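Local coordinates for enoyl-CoA hydratase/carnithine racemase (Thermus thermophilus JL-18, PDB 6SL9), which probably catalyses the isomerisation that forms oxepin-CoA in phenylacetic acid breakdown, as a trimeric member of the crotonase (enoyl-CoA hydratase/isomerase) family, at residues A[145-150]-A[158-163]; A[113-118]-A[126-131]; A[164-169]-A[174-179]. One frame throughout, in Å; residues are numbered along the deposited sequence.

Contact 1 of 3, residues A[145-150]-A[158-163]; sequences FLLPRL and ELLLLS
Leu147 and Leu160 meet tip to tip across two consecutive helices; Leu147 is the centre of the contact, meeting Leu160 and, with a smaller touch, Leu159. One methyl does the touching: CD2 of Leu147 lies 3.7 Å from CG of Leu160, with Leu160 CD1 and CD2 on the flanks at 4.1 and 4.0 Å. It therefore presses on the branch point of Leu160 and sits against its fork. The first torsion of Leu147 (chi1 -169°) sets CG opposite the backbone N and extends the side chain into the gap between the helices. Leu159 closes the flank with its CB, 4.2 Å from Leu147 CD2. The CA atoms of Leu147 and Leu160 are 8.9 Å apart, which leaves the joint to side chains, and the atoms that touch are all aliphatic carbons.

Beyond the leucines, Arg149 folds back over its own helix. Its NE stands 3.4 Å above the ring plane of Phe145, displaced toward the rim, while NH1 gives Phe145 O a hydrogen bond of 2.9 Å (N-H...O 154°). The two contacts together hold the guanidinium over the ring, and NH2 bonds to Thr215 O of a neighbouring subunit. Within the chain, helix 143-151 rests Leu146 and Leu150 on Leu115 of helix 109-115, while Leu159 of helix 153-162 also packs on Leu166 of the short strand 166-167.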
loop_
_atom_site.group_PDB
_atom_site.type_symbol
_atom_site.label_atom_id
_atom_site.label_comp_id
_atom_site.label_asym_id
_atom_site.label_seq_id
_atom_site.Cartn_x
_atom_site.Cartn_y
_atom_site.Cartn_z
ATOM N N PHE A 145 0.857 -6.758 9.864
ATOM C CA PHE A 145 0.492 -5.327 9.735
ATOM C C PHE A 145 1.557 -4.646 8.907
ATOM O O PHE A 145 1.243 -3.984 7.905
ATOM C CB PHE A 145 0.300 -4.803 11.141
ATOM C CG PHE A 145 -0.018 -3.326 11.208
ATOM C CD1 PHE A 145 1.000 -2.391 11.270
ATOM C CD2 PHE A 145 -1.313 -2.854 11.313
ATOM C CE1 PHE A 145 0.733 -1.043 11.291
ATOM C CE2 PHE A 145 -1.596 -1.486 11.434
ATOM C CZ PHE A 145 -0.560 -0.572 11.425
ATOM N N LEU A 146 2.801 -4.740 9.342
ATOM C CA LEU A 146 3.863 -3.959 8.712
ATOM C C LEU A 146 4.221 -4.417 7.323
ATOM O O LEU A 146 4.451 -3.576 6.453
ATOM C CB LEU A 146 5.128 -4.037 9.581
ATOM C CG LEU A 146 5.184 -3.179 10.837
ATOM C CD1 LEU A 146 6.510 -3.441 11.507
ATOM C CD2 LEU A 146 5.051 -1.697 10.514
ATOM N N LEU A 147 4.316 -5.720 7.085
ATOM C CA LEU A 147 4.929 -6.137 5.812
ATOM C C LEU A 147 4.152 -5.684 4.588
ATOM O O LEU A 147 4.800 -5.122 3.700
ATOM C CB LEU A 147 5.193 -7.633 5.838
ATOM C CG LEU A 147 6.068 -8.130 4.698
ATOM C CD1 LEU A 147 7.441 -7.513 4.769
ATOM C CD2 LEU A 147 6.193 -9.638 4.804
ATOM N N PRO A 148 2.831 -5.860 4.516
ATOM C CA PRO A 148 2.148 -5.389 3.325
ATOM C C PRO A 148 2.232 -3.867 3.149
ATOM O O PRO A 148 2.292 -3.391 2.012
ATOM C CB PRO A 148 0.719 -5.857 3.507
ATOM C CG PRO A 148 0.732 -6.825 4.667
ATOM C CD PRO A 148 1.932 -6.557 5.470
ATOM N N ARG A 149 2.244 -3.115 4.262
ATOM C CA ARG A 149 2.365 -1.639 4.163
ATOM C C ARG A 149 3.758 -1.258 3.613
ATOM O O ARG A 149 3.886 -0.276 2.845
ATOM C CB ARG A 149 2.123 -1.062 5.591
ATOM C CG ARG A 149 0.662 -1.211 6.055
ATOM C CD ARG A 149 0.465 -0.897 7.511
ATOM N NE ARG A 149 -0.890 -0.702 7.976
ATOM C CZ ARG A 149 -1.800 -1.662 8.014
ATOM N NH1 ARG A 149 -1.395 -2.907 7.800
ATOM N NH2 ARG A 149 -3.054 -1.430 8.446
ATOM N N LEU A 150 4.815 -1.968 4.042
ATOM C CA LEU A 150 6.194 -1.612 3.666
ATOM C C LEU A 150 6.524 -2.073 2.249
ATOM O O LEU A 150 7.277 -1.334 1.585
ATOM C CB LEU A 150 7.185 -2.203 4.663
ATOM C CG LEU A 150 7.132 -1.644 6.078
ATOM C CD1 LEU A 150 8.043 -2.452 6.967
ATOM C CD2 LEU A 150 7.521 -0.172 6.107
ATOM N N GLU A 158 4.505 -13.320 -1.326
ATOM C CA GLU A 158 5.640 -14.222 -1.648
ATOM C C GLU A 158 6.511 -14.404 -0.396
ATOM O O GLU A 158 6.953 -15.507 -0.082
ATOM C CB GLU A 158 6.410 -13.551 -2.775
ATOM C CG GLU A 158 7.581 -14.336 -3.306
ATOM C CD GLU A 158 8.241 -13.702 -4.508
ATOM O OE1 GLU A 158 7.823 -12.584 -4.973
ATOM O OE2 GLU A 158 9.189 -14.347 -4.991
ATOM N N LEU A 159 6.835 -13.290 0.268
ATOM C CA LEU A 159 7.784 -13.342 1.384
ATOM C C LEU A 159 7.207 -14.201 2.496
ATOM O O LEU A 159 7.979 -14.876 3.166
ATOM C CB LEU A 159 8.110 -11.942 1.885
ATOM C CG LEU A 159 9.227 -11.226 1.149
ATOM C CD1 LEU A 159 9.499 -11.459 -0.316
ATOM C CD2 LEU A 159 9.278 -9.802 1.616
ATOM N N LEU A 160 5.918 -14.085 2.771
ATOM C CA LEU A 160 5.329 -14.830 3.881
ATOM C C LEU A 160 5.074 -16.291 3.533
ATOM O O LEU A 160 5.333 -17.186 4.385
ATOM C CB LEU A 160 4.030 -14.138 4.326
ATOM C CG LEU A 160 4.234 -12.817 5.027
ATOM C CD1 LEU A 160 2.913 -12.091 5.095
ATOM C CD2 LEU A 160 4.816 -13.000 6.427
ATOM N N LEU A 161 4.551 -16.565 2.357
ATOM C CA LEU A 161 4.143 -17.936 2.011
ATOM C C LEU A 161 5.352 -18.787 1.648
ATOM O O LEU A 161 5.348 -19.987 2.018
ATOM C CB LEU A 161 3.091 -17.919 0.901
ATOM C CG LEU A 161 1.771 -17.212 1.258
ATOM C CD1 LEU A 161 0.904 -17.107 0.014
ATOM C CD2 LEU A 161 1.018 -17.874 2.398
ATOM N N LEU A 162 6.368 -18.217 1.014
ATOM C CA LEU A 162 7.519 -19.014 0.603
ATOM C C LEU A 162 8.732 -18.825 1.522
ATOM O O LEU A 162 9.668 -19.582 1.393
ATOM C CB LEU A 162 7.869 -18.655 -0.840
ATOM C CG LEU A 162 6.761 -18.941 -1.857
ATOM C CD1 LEU A 162 7.218 -18.581 -3.257
ATOM C CD2 LEU A 162 6.303 -20.398 -1.764
ATOM N N SER A 163 8.757 -17.789 2.360
ATOM C CA SER A 163 9.873 -17.516 3.297
ATOM C C SER A 163 11.244 -17.603 2.630
ATOM O O SER A 163 12.132 -18.249 3.169
ATOM C CB SER A 163 9.778 -18.401 4.526
ATOM O OG SER A 163 10.687 -18.026 5.534
#

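Contact 2 of 3, residues A[113-118]-A[126-131]; sequences LALWGD and ASFTTA
Ala114 and Leu115, near the C-terminal end of helix 109-115, meet the ring of Phe128 in strand 127-129, and the interaction is wholly apolar. One ring atom serves both. Ala114 CB approaches CE2 of Phe128 at 4.4 Å, at the ring edge and close to its plane, whereas Leu115 CD2 comes to the same CE2 at 4.5 Å from an oblique direction. These are loose van der Waals distances, and the small buried area of 73 Å² agrees with a contact made at a corner of the ring. The ring spans the gap: the CA atoms of Ala114 and Phe128 are 9.3 Å apart. Further packing comes from strand 98-102, where Val102 touches both Ala114 and Phe128.

In fold terms, the pair joins a helix to the small sheet of a crotonase-like domain, in which strand 127-129 is the middle strand, parallel to 105-107 and antiparallel to 166-167. In crotonase relatives the N-terminal end of the corresponding helix contributes to the oxyanion hole; the residues touching here belong to its other end.

Backbone hydrogen bonds hold each side. Within 113-118, Trp116 N reaches Leu113 O at 3.2 Å and Gly117 N reaches Ala114 O, also at 3.2 Å, each spanning three residues. Strand 127-129 is bonded to the neighbouring strand 105-107 through Ala106, which pairs with the backbones of Ser127 and Thr129.

The charged interaction lies at the far end of 113-118, where Asp118 OD2 forms a salt bridge with Lys209 NZ and also accepts a hydrogen bond from Leu98 N.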
loop_
_atom_site.group_PDB
_atom_site.type_symbol
_atom_site.label_atom_id
_atom_site.label_comp_id
_atom_site.label_asym_id
_atom_site.label_seq_id
_atom_site.Cartn_x
_atom_site.Cartn_y
_atom_site.Cartn_z
ATOM N N LEU A 113 10.579 -7.160 14.668
ATOM C CA LEU A 113 11.129 -6.095 15.522
ATOM C C LEU A 113 11.924 -5.107 14.670
ATOM O O LEU A 113 11.820 -3.905 14.818
ATOM C CB LEU A 113 11.985 -6.724 16.647
ATOM C CG LEU A 113 11.210 -7.424 17.773
ATOM C CD1 LEU A 113 12.160 -7.972 18.838
ATOM C CD2 LEU A 113 10.231 -6.499 18.497
ATOM N N ALA A 114 12.743 -5.619 13.724
ATOM C CA ALA A 114 13.600 -4.745 12.908
ATOM C C ALA A 114 12.715 -3.781 12.115
ATOM O O ALA A 114 13.068 -2.599 11.916
ATOM C CB ALA A 114 14.430 -5.580 11.975
ATOM N N LEU A 115 11.571 -4.242 11.651
ATOM C CA LEU A 115 10.733 -3.453 10.728
ATOM C C LEU A 115 9.961 -2.370 11.455
ATOM O O LEU A 115 9.414 -1.490 10.805
ATOM C CB LEU A 115 9.811 -4.351 9.915
ATOM C CG LEU A 115 10.523 -5.304 8.940
ATOM C CD1 LEU A 115 9.537 -6.085 8.141
ATOM C CD2 LEU A 115 11.541 -4.608 8.034
ATOM N N TRP A 116 9.980 -2.355 12.783
ATOM C CA TRP A 116 9.378 -1.255 13.563
ATOM C C TRP A 116 10.255 -0.014 13.596
ATOM O O TRP A 116 9.769 1.017 14.019
ATOM C CB TRP A 116 9.006 -1.701 14.983
ATOM C CG TRP A 116 7.747 -2.505 15.027
ATOM C CD1 TRP A 116 7.598 -3.858 15.165
ATOM C CD2 TRP A 116 6.457 -1.974 14.720
ATOM N NE1 TRP A 116 6.283 -4.181 15.000
ATOM C CE2 TRP A 116 5.558 -3.053 14.721
ATOM C CE3 TRP A 116 5.991 -0.685 14.447
ATOM C CZ2 TRP A 116 4.206 -2.873 14.422
ATOM C CZ3 TRP A 116 4.648 -0.510 14.158
ATOM C CH2 TRP A 116 3.785 -1.595 14.147
ATOM N N GLY A 117 11.516 -0.088 13.140
ATOM C CA GLY A 117 12.279 1.149 13.061
ATOM C C GLY A 117 11.593 2.152 12.162
ATOM O O GLY A 117 11.035 1.764 11.141
ATOM N N ASP A 118 11.660 3.440 12.470
ATOM C CA ASP A 118 11.196 4.509 11.562
ATOM C C ASP A 118 12.110 4.658 10.372
ATOM O O ASP A 118 11.649 4.853 9.236
ATOM C CB ASP A 118 11.115 5.820 12.298
ATOM C CG ASP A 118 10.155 5.801 13.438
ATOM O OD1 ASP A 118 9.004 5.373 13.242
ATOM O OD2 ASP A 118 10.576 6.190 14.557
ATOM N N ALA A 126 23.758 -8.760 6.035
ATOM C CA ALA A 126 22.556 -9.004 6.846
ATOM C C ALA A 126 21.509 -9.687 5.965
ATOM O O ALA A 126 21.601 -9.635 4.748
ATOM C CB ALA A 126 22.026 -7.725 7.443
ATOM N N SER A 127 20.444 -10.194 6.563
ATOM C CA SER A 127 19.405 -10.889 5.792
ATOM C C SER A 127 18.109 -10.808 6.543
ATOM O O SER A 127 18.080 -10.609 7.744
ATOM C CB SER A 127 19.841 -12.273 5.496
ATOM O OG SER A 127 20.028 -13.012 6.667
ATOM N N PHE A 128 17.039 -10.997 5.785
ATOM C CA PHE A 128 15.679 -10.976 6.334
ATOM C C PHE A 128 14.936 -12.217 5.868
ATOM O O PHE A 128 14.897 -12.488 4.647
ATOM C CB PHE A 128 14.905 -9.744 5.828
ATOM C CG PHE A 128 15.499 -8.434 6.271
ATOM C CD1 PHE A 128 16.597 -7.893 5.621
ATOM C CD2 PHE A 128 14.980 -7.781 7.373
ATOM C CE1 PHE A 128 17.175 -6.726 6.090
ATOM C CE2 PHE A 128 15.535 -6.581 7.801
ATOM C CZ PHE A 128 16.625 -6.070 7.148
ATOM N N THR A 129 14.325 -12.937 6.791
ATOM C CA THR A 129 13.544 -14.143 6.420
ATOM C C THR A 129 12.273 -14.135 7.291
ATOM O O THR A 129 12.388 -14.070 8.503
ATOM C CB THR A 129 14.397 -15.401 6.608
ATOM O OG1 THR A 129 15.699 -15.330 6.012
ATOM C CG2 THR A 129 13.597 -16.519 5.982
ATOM N N THR A 130 11.112 -14.232 6.681
ATOM C CA THR A 130 9.900 -14.186 7.512
ATOM C C THR A 130 9.865 -15.377 8.458
ATOM O O THR A 130 9.455 -15.211 9.609
ATOM C CB THR A 130 8.634 -14.055 6.651
ATOM O OG1 THR A 130 8.544 -15.236 5.818
ATOM C CG2 THR A 130 8.592 -12.775 5.838
ATOM N N ALA A 131 10.238 -16.565 7.999
ATOM C CA ALA A 131 10.525 -17.773 8.803
ATOM C C ALA A 131 9.329 -18.488 9.421
ATOM O O ALA A 131 9.383 -19.722 9.525
ATOM C CB ALA A 131 11.543 -17.461 9.900
#

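Contact 3 of 3, residues A[164-169]-A[174-179]; sequences PRLSAE and LGLVHR
This is an apolar closure between the two ends of a strand-helix-loop unit in the crotonase fold: the short, weakly bonded strand 166-167 leads into helix 168-174, and the chain that leaves the helix folds back beside the strand before entering strand 179-181 of the main sheet. The evidence centres on Leu166, whose CD1 touches two methyls. It lies 3.6 Å from Leu176 CD1 and 3.9 Å from Leu174 CD1, and in both pairs the side chains cross at about a right angle. With chi1 of -52°, CG of Leu166 is placed opposite its carbonyl carbon, and CD1 then reaches the methyls of the returning chain. The segments bury 141 Å² in all.

Both helix ends are defined by local motifs. Ser167 is the N-cap, with its OG capping a backbone N of the first turn, and Glu170 OE2 accepts from Ser167 N, the reciprocal pattern of a capping box. At the other end Gly175 takes positive phi (92°) in a Schellman motif; before and after it in sequence, Leu174 and Leu176 both point toward 164-169. Val151 of helix 143-151 packs against both of these leucines. Past the turn, His178 ND1 is hydrogen-bonded to Arg120 N, and its NE2 to Ala154 O of a neighbouring subunit. The closest CA atoms are those of Ala168 and Val177, 7.8 Å apart, and CG2 of Val177 lies 4.2 Å from Ala168 O.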
loop_
_atom_site.group_PDB
_atom_site.type_symbol
_atom_site.label_atom_id
_atom_site.label_comp_id
_atom_site.label_asym_id
_atom_site.label_seq_id
_atom_site.Cartn_x
_atom_site.Cartn_y
_atom_site.Cartn_z
ATOM N N PRO A 164 11.488 -16.899 1.518
ATOM C CA PRO A 164 12.838 -16.774 1.002
ATOM C C PRO A 164 13.712 -15.992 1.978
ATOM O O PRO A 164 13.232 -15.177 2.766
ATOM C CB PRO A 164 12.639 -15.984 -0.295
ATOM C CG PRO A 164 11.440 -15.137 -0.006
ATOM C CD PRO A 164 10.534 -16.061 0.761
ATOM N N ARG A 165 15.003 -16.215 1.879
ATOM C CA ARG A 165 16.000 -15.401 2.579
ATOM C C ARG A 165 16.332 -14.247 1.663
ATOM O O ARG A 165 16.759 -14.461 0.541
ATOM C CB ARG A 165 17.276 -16.208 2.808
ATOM C CG ARG A 165 18.413 -15.348 3.358
ATOM C CD ARG A 165 19.701 -16.108 3.181
ATOM N NE ARG A 165 20.822 -15.384 3.747
ATOM C CZ ARG A 165 21.534 -14.422 3.153
ATOM N NH1 ARG A 165 22.575 -13.891 3.784
ATOM N NH2 ARG A 165 21.188 -13.947 1.966
ATOM N N LEU A 166 16.172 -13.045 2.151
ATOM C CA LEU A 166 16.500 -11.833 1.401
ATOM C C LEU A 166 17.833 -11.261 1.865
ATOM O O LEU A 166 18.055 -11.055 3.052
ATOM C CB LEU A 166 15.425 -10.795 1.623
ATOM C CG LEU A 166 14.009 -11.242 1.367
ATOM C CD1 LEU A 166 13.060 -10.121 1.632
ATOM C CD2 LEU A 166 13.888 -11.685 -0.033
ATOM N N SER A 167 18.679 -10.920 0.913
ATOM C CA SER A 167 19.925 -10.166 1.157
ATOM C C SER A 167 19.590 -8.725 1.550
ATOM O O SER A 167 18.466 -8.214 1.356
ATOM C CB SER A 167 20.787 -10.189 -0.053
ATOM O OG SER A 167 20.184 -9.400 -1.030
ATOM N N ALA A 168 20.595 -8.027 2.054
ATOM C CA ALA A 168 20.431 -6.597 2.396
ATOM C C ALA A 168 20.032 -5.835 1.128
ATOM O O ALA A 168 19.201 -4.923 1.203
ATOM C CB ALA A 168 21.722 -6.085 2.964
ATOM N N GLU A 169 20.684 -6.146 0.017
ATOM C CA GLU A 169 20.413 -5.405 -1.234
ATOM C C GLU A 169 18.983 -5.658 -1.721
ATOM O O GLU A 169 18.288 -4.727 -2.199
ATOM C CB GLU A 169 21.470 -5.744 -2.286
ATOM C CG GLU A 169 22.907 -5.408 -1.848
ATOM C CD GLU A 169 23.678 -6.414 -0.983
ATOM O OE1 GLU A 169 24.863 -6.121 -0.722
ATOM O OE2 GLU A 169 23.121 -7.458 -0.575
ATOM N N LEU A 174 13.142 -3.576 -1.825
ATOM C CA LEU A 174 11.726 -3.767 -1.434
ATOM C C LEU A 174 11.227 -2.675 -0.492
ATOM O O LEU A 174 9.966 -2.601 -0.357
ATOM C CB LEU A 174 11.599 -5.127 -0.738
ATOM C CG LEU A 174 11.848 -6.341 -1.625
ATOM C CD1 LEU A 174 11.522 -7.596 -0.869
ATOM C CD2 LEU A 174 11.044 -6.270 -2.937
ATOM N N GLY A 175 12.114 -1.910 0.155
ATOM C CA GLY A 175 11.712 -0.998 1.255
ATOM C C GLY A 175 11.797 -1.614 2.639
ATOM O O GLY A 175 11.478 -0.915 3.626
ATOM N N LEU A 176 12.291 -2.820 2.807
ATOM C CA LEU A 176 12.530 -3.339 4.182
ATOM C C LEU A 176 13.579 -2.499 4.897
ATOM O O LEU A 176 13.490 -2.341 6.143
ATOM C CB LEU A 176 12.959 -4.789 4.117
ATOM C CG LEU A 176 11.900 -5.751 3.595
ATOM C CD1 LEU A 176 12.453 -7.150 3.528
ATOM C CD2 LEU A 176 10.601 -5.718 4.382
ATOM N N VAL A 177 14.550 -1.972 4.163
ATOM C CA VAL A 177 15.491 -0.986 4.767
ATOM C C VAL A 177 15.596 0.218 3.854
ATOM O O VAL A 177 15.245 0.114 2.657
ATOM C CB VAL A 177 16.865 -1.594 5.069
ATOM C CG1 VAL A 177 16.785 -2.699 6.111
ATOM C CG2 VAL A 177 17.551 -2.014 3.804
ATOM N N HIS A 178 16.089 1.316 4.413
ATOM C CA HIS A 178 16.321 2.589 3.691
ATOM C C HIS A 178 17.751 2.727 3.157
ATOM O O HIS A 178 17.945 3.511 2.253
ATOM C CB HIS A 178 15.961 3.763 4.595
ATOM C CG HIS A 178 14.518 3.762 5.029
ATOM N ND1 HIS A 178 14.164 3.405 6.303
ATOM C CD2 HIS A 178 13.391 4.099 4.352
ATOM C CE1 HIS A 178 12.841 3.565 6.371
ATOM N NE2 HIS A 178 12.337 3.936 5.183
ATOM N N ARG A 179 18.703 2.036 3.761
ATOM C CA ARG A 179 20.124 2.161 3.406
ATOM C C ARG A 179 20.834 0.844 3.708
ATOM O O ARG A 179 20.497 0.198 4.689
ATOM C CB ARG A 179 20.805 3.283 4.191
ATOM C CG ARG A 179 22.138 3.718 3.599
ATOM C CD ARG A 179 22.789 5.022 4.014
ATOM N NE ARG A 179 22.084 5.962 4.864
ATOM C CZ ARG A 179 22.694 6.666 5.841
ATOM N NH1 ARG A 179 22.007 7.538 6.568
ATOM N NH2 ARG A 179 23.966 6.437 6.143
#

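Overall arrangement
The three contacts follow one another along the chain, contact 2 first, then contact 1, then contact 3. They lie close together: the centres of contacts 1 and 2 are about 11 Å apart, those of contacts 1 and 3 about 12 Å, and those of contacts 2 and 3 about 9 Å. Contacts 2 and 3 share the small sheet, in which strands 127-129 and 166-167 are neighbours, with a probable hydrogen bond between Phe128 O and Leu166 N (2.9 Å). Contact 1 is tied to contact 2 by a probable hydrogen bond between Leu159 O and Thr130 OG1 (2.7 Å), and packs on contact 3 through Leu159 CD2 and Leu166 CD1 (3.8 Å). All three also touch other subunits, which places this helix-sheet cluster next to the trimer interface.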